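Local coordinates for protein endoglucanase (Clostridium thermocellum, PDB 2C4X) that is probably a cellulase of a cellulosome, represented by its C-terminal PKD domain and a carbohydrate-binding module of a type that recognises beta-glucan chains and xyloglucan, at residues I41-W46 and I76-Q81. The protein carries 1 engineered substitution. Numbering follows the deposited sequence.
Sequences IAYYVW and IVTDNQ. Engineered in segment 41-46: V45 (natural residue Ala). With CA (calcium ion), chain B.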
ATOM      1  N   ILE A  41     -10.796 -24.750 -29.111  1.00 37.08           N
ATOM      2  CA  ILE A  41     -11.256 -23.422 -28.723  1.00 37.57           C
ATOM      3  C   ILE A  41     -11.327 -22.555 -29.973  1.00 37.64           C
ATOM      4  O   ILE A  41     -10.356 -22.479 -30.731  1.00 38.23           O
ATOM      5  CB  ILE A  41     -10.341 -22.779 -27.660  1.00 37.75           C
ATOM      6  CG1 ILE A  41     -10.463 -23.538 -26.336  1.00 38.05           C
ATOM      7  CG2 ILE A  41     -10.681 -21.271 -27.479  1.00 37.45           C
ATOM      8  CD1 ILE A  41      -9.341 -23.253 -25.362  1.00 38.66           C
ATOM      9  N   ALA A  42     -12.485 -21.938 -30.202  1.00 37.39           N
ATOM     10  CA  ALA A  42     -12.684 -21.055 -31.353  1.00 37.38           C
ATOM     11  C   ALA A  42     -12.188 -19.636 -31.077  1.00 37.53           C
ATOM     12  O   ALA A  42     -11.562 -19.014 -31.939  1.00 37.64           O
ATOM     13  CB  ALA A  42     -14.142 -21.039 -31.778  1.00 37.12           C
ATOM     14  N   TYR A  43     -12.463 -19.115 -29.883  1.00 37.50           N
ATOM     15  CA  TYR A  43     -12.015 -17.771 -29.560  1.00 37.71           C
ATOM     16  C   TYR A  43     -11.949 -17.476 -28.058  1.00 37.12           C
ATOM     17  O   TYR A  43     -12.464 -18.235 -27.217  1.00 36.23           O
ATOM     18  CB  TYR A  43     -12.798 -16.693 -30.343  1.00 39.03           C
ATOM     19  CG  TYR A  43     -14.297 -16.810 -30.252  1.00 39.87           C
ATOM     20  CD1 TYR A  43     -14.986 -16.234 -29.187  1.00 41.18           C
ATOM     21  CD2 TYR A  43     -15.026 -17.496 -31.226  1.00 40.79           C
ATOM     22  CE1 TYR A  43     -16.374 -16.332 -29.091  1.00 41.79           C
ATOM     23  CE2 TYR A  43     -16.405 -17.614 -31.139  1.00 41.33           C
ATOM     24  CZ  TYR A  43     -17.076 -17.019 -30.067  1.00 41.58           C
ATOM     25  OH  TYR A  43     -18.447 -17.111 -29.951  1.00 41.67           O
ATOM     26  N   TYR A  44     -11.256 -16.385 -27.757  1.00 36.33           N
ATOM     27  CA  TYR A  44     -11.011 -15.908 -26.407  1.00 36.29           C
ATOM     28  C   TYR A  44     -11.564 -14.502 -26.361  1.00 36.31           C
ATOM     29  O   TYR A  44     -11.195 -13.668 -27.196  1.00 36.62           O
ATOM     30  CB  TYR A  44      -9.499 -15.857 -26.136  1.00 36.09           C
ATOM     31  CG  TYR A  44      -8.790 -17.182 -26.310  1.00 36.23           C
ATOM     32  CD1 TYR A  44      -8.434 -17.644 -27.586  1.00 35.56           C
ATOM     33  CD2 TYR A  44      -8.474 -17.979 -25.203  1.00 35.33           C
ATOM     34  CE1 TYR A  44      -7.810 -18.849 -27.752  1.00 34.09           C
ATOM     35  CE2 TYR A  44      -7.839 -19.188 -25.360  1.00 35.60           C
ATOM     36  CZ  TYR A  44      -7.510 -19.622 -26.642  1.00 36.18           C
ATOM     37  OH  TYR A  44      -6.870 -20.823 -26.821  1.00 36.42           O
ATOM     38  N   VAL A  45     -12.445 -14.236 -25.400  1.00 36.02           N
ATOM     39  CA  VAL A  45     -13.052 -12.914 -25.242  1.00 36.11           C
ATOM     40  C   VAL A  45     -12.642 -12.370 -23.866  1.00 35.56           C
ATOM     41  O   VAL A  45     -12.805 -13.049 -22.856  1.00 35.04           O
ATOM     42  CB  VAL A  45     -14.597 -12.970 -25.374  1.00 36.33           C
ATOM     43  CG1 VAL A  45     -15.225 -11.585 -25.137  1.00 35.86           C
ATOM     44  CG2 VAL A  45     -15.005 -13.507 -26.754  1.00 36.97           C
ATOM     45  N   TRP A  46     -12.091 -11.160 -23.854  1.00 34.79           N
ATOM     46  CA  TRP A  46     -11.538 -10.544 -22.644  1.00 34.81           C
ATOM     47  C   TRP A  46     -12.307  -9.286 -22.267  1.00 35.19           C
ATOM     48  O   TRP A  46     -12.615  -8.460 -23.135  1.00 34.52           O
ATOM     49  CB  TRP A  46     -10.092 -10.126 -22.892  1.00 34.58           C
ATOM     50  CG  TRP A  46      -9.161 -11.245 -23.255  1.00 35.10           C
ATOM     51  CD1 TRP A  46      -8.874 -11.704 -24.511  1.00 35.08           C
ATOM     52  CD2 TRP A  46      -8.372 -12.021 -22.353  1.00 34.96           C
ATOM     53  NE1 TRP A  46      -7.963 -12.732 -24.443  1.00 35.38           N
ATOM     54  CE2 TRP A  46      -7.643 -12.955 -23.132  1.00 34.95           C
ATOM     55  CE3 TRP A  46      -8.233 -12.043 -20.954  1.00 35.88           C
ATOM     56  CZ2 TRP A  46      -6.761 -13.879 -22.566  1.00 34.71           C
ATOM     57  CZ3 TRP A  46      -7.360 -12.965 -20.389  1.00 35.04           C
ATOM     58  CH2 TRP A  46      -6.635 -13.875 -21.199  1.00 34.76           C
ATOM     59  N   ILE A  76     -13.662 -15.224 -21.270  1.00 34.79           N
ATOM     60  CA  ILE A  76     -14.572 -16.251 -21.741  1.00 34.62           C
ATOM     61  C   ILE A  76     -13.942 -16.981 -22.934  1.00 35.04           C
ATOM     62  O   ILE A  76     -13.502 -16.368 -23.912  1.00 34.36           O
ATOM     63  CB  ILE A  76     -15.955 -15.678 -22.117  1.00 35.07           C
ATOM     64  CG1 ILE A  76     -16.624 -15.038 -20.895  1.00 34.42           C
ATOM     65  CG2 ILE A  76     -16.874 -16.777 -22.690  1.00 34.04           C
ATOM     66  CD1 ILE A  76     -17.841 -14.164 -21.227  1.00 35.41           C
ATOM     67  N   VAL A  77     -13.923 -18.303 -22.831  1.00 35.06           N
ATOM     68  CA  VAL A  77     -13.383 -19.175 -23.852  1.00 35.34           C
ATOM     69  C   VAL A  77     -14.546 -19.938 -24.480  1.00 35.44           C
ATOM     70  O   VAL A  77     -15.382 -20.505 -23.767  1.00 35.44           O
ATOM     71  CB  VAL A  77     -12.348 -20.145 -23.206  1.00 35.76           C
ATOM     72  CG1 VAL A  77     -12.031 -21.301 -24.105  1.00 37.56           C
ATOM     73  CG2 VAL A  77     -11.075 -19.400 -22.841  1.00 35.01           C
ATOM     74  N   THR A  78     -14.606 -19.949 -25.813  1.00 34.81           N
ATOM     75  CA  THR A  78     -15.701 -20.588 -26.519  1.00 34.96           C
ATOM     76  C   THR A  78     -15.142 -21.638 -27.461  1.00 34.72           C
ATOM     77  O   THR A  78     -14.184 -21.374 -28.187  1.00 34.38           O
ATOM     78  CB  THR A  78     -16.549 -19.542 -27.294  1.00 35.16           C
ATOM     79  OG1 THR A  78     -16.934 -18.499 -26.389  1.00 36.68           O
ATOM     80  CG2 THR A  78     -17.799 -20.158 -27.931  1.00 34.26           C
ATOM     81  N   ASP A  79     -15.733 -22.830 -27.424  1.00 34.48           N
ATOM     82  CA  ASP A  79     -15.287 -23.934 -28.274  1.00 34.45           C
ATOM     83  C   ASP A  79     -15.942 -23.928 -29.669  1.00 34.75           C
ATOM     84  O   ASP A  79     -16.768 -23.048 -29.980  1.00 34.88           O
ATOM     85  CB  ASP A  79     -15.431 -25.289 -27.554  1.00 34.05           C
ATOM     86  CG  ASP A  79     -16.874 -25.737 -27.389  1.00 33.76           C
ATOM     87  OD1 ASP A  79     -17.762 -25.240 -28.097  1.00 34.08           O
ATOM     88  OD2 ASP A  79     -17.126 -26.630 -26.556  1.00 34.13           O
ATOM     89  N   ASN A  80     -15.551 -24.897 -30.498  1.00 34.86           N
ATOM     90  CA  ASN A  80     -16.044 -25.046 -31.878  1.00 35.06           C
ATOM     91  C   ASN A  80     -17.556 -25.304 -32.012  1.00 35.07           C
ATOM     92  O   ASN A  80     -18.124 -25.159 -33.095  1.00 35.04           O
ATOM     93  CB  ASN A  80     -15.256 -26.148 -32.610  1.00 34.79           C
ATOM     94  CG  ASN A  80     -15.375 -27.516 -31.931  1.00 35.16           C
ATOM     95  OD1 ASN A  80     -14.936 -27.704 -30.800  1.00 34.73           O
ATOM     96  ND2 ASN A  80     -15.966 -28.478 -32.634  1.00 34.18           N
ATOM     97  N   GLN A  81     -18.197 -25.675 -30.908  1.00 34.80           N
ATOM     98  CA  GLN A  81     -19.627 -25.929 -30.881  1.00 34.83           C
ATOM     99  C   GLN A  81     -20.436 -24.853 -30.135  1.00 35.16           C
ATOM    100  O   GLN A  81     -21.635 -25.017 -29.919  1.00 35.34           O
ATOM    101  CB  GLN A  81     -19.882 -27.313 -30.297  1.00 34.99           C
ATOM    102  CG  GLN A  81     -19.613 -28.435 -31.299  1.00 35.68           C
ATOM    103  CD  GLN A  81     -19.664 -29.803 -30.668  1.00 37.55           C
ATOM    104  OE1 GLN A  81     -20.612 -30.548 -30.883  1.00 39.49           O
ATOM    105  NE2 GLN A  81     -18.645 -30.146 -29.880  1.00 36.43           N
TER
HETATM  106 CA    CA B1252     -16.186 -28.875 -26.393  1.00 36.44          CA
HETATM  107  O   HOH W   1     -16.413 -28.927 -28.800  1.00 33.34           O
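Y43 and T78 leave the sheet together, and the Y43 ring takes T78 CB over one face, toward its rim, in a CH-pi contact 4.0 Å from the ring centroid. Y43 CG sits between its own backbone N and carbonyl carbon (chi1 52°), which brings the ring back over the neighbouring strand; T78 CG2 approaches the phenol end, 3.7 Å from Y43 OH. V45, an engineered residue, and I76 lie on the same side of the sheet as Y43 and T78. On the opposite side, V77 forks between two partners: with chi1 164° its methyls diverge, CG1 to I41 CG1 (3.5 Å) and CG2 obliquely to Y44 CD2 (3.8 Å). I41 CG2 covers one face of the Y44 ring near its rim. Residues 41-46 and 76-79 lie on the two central, antiparallel strands of the four-stranded PKD-domain sheet, and a classic beta bulge shifts their register: A42 and Y43 are set together opposite T78, whose O accepts a 2.7 Å bond from A42 N and a weak one from Y43 N. Beyond the bulge D79 turns away from 41-46; its OD2 binds calcium at 2.4 Å, beside the side chains of N7, D36 and D38, the backbone O of Q8 and a water, while its OD1 accepts from Q81 N, 2.9 Å away, in an Asx turn, and from A83 N.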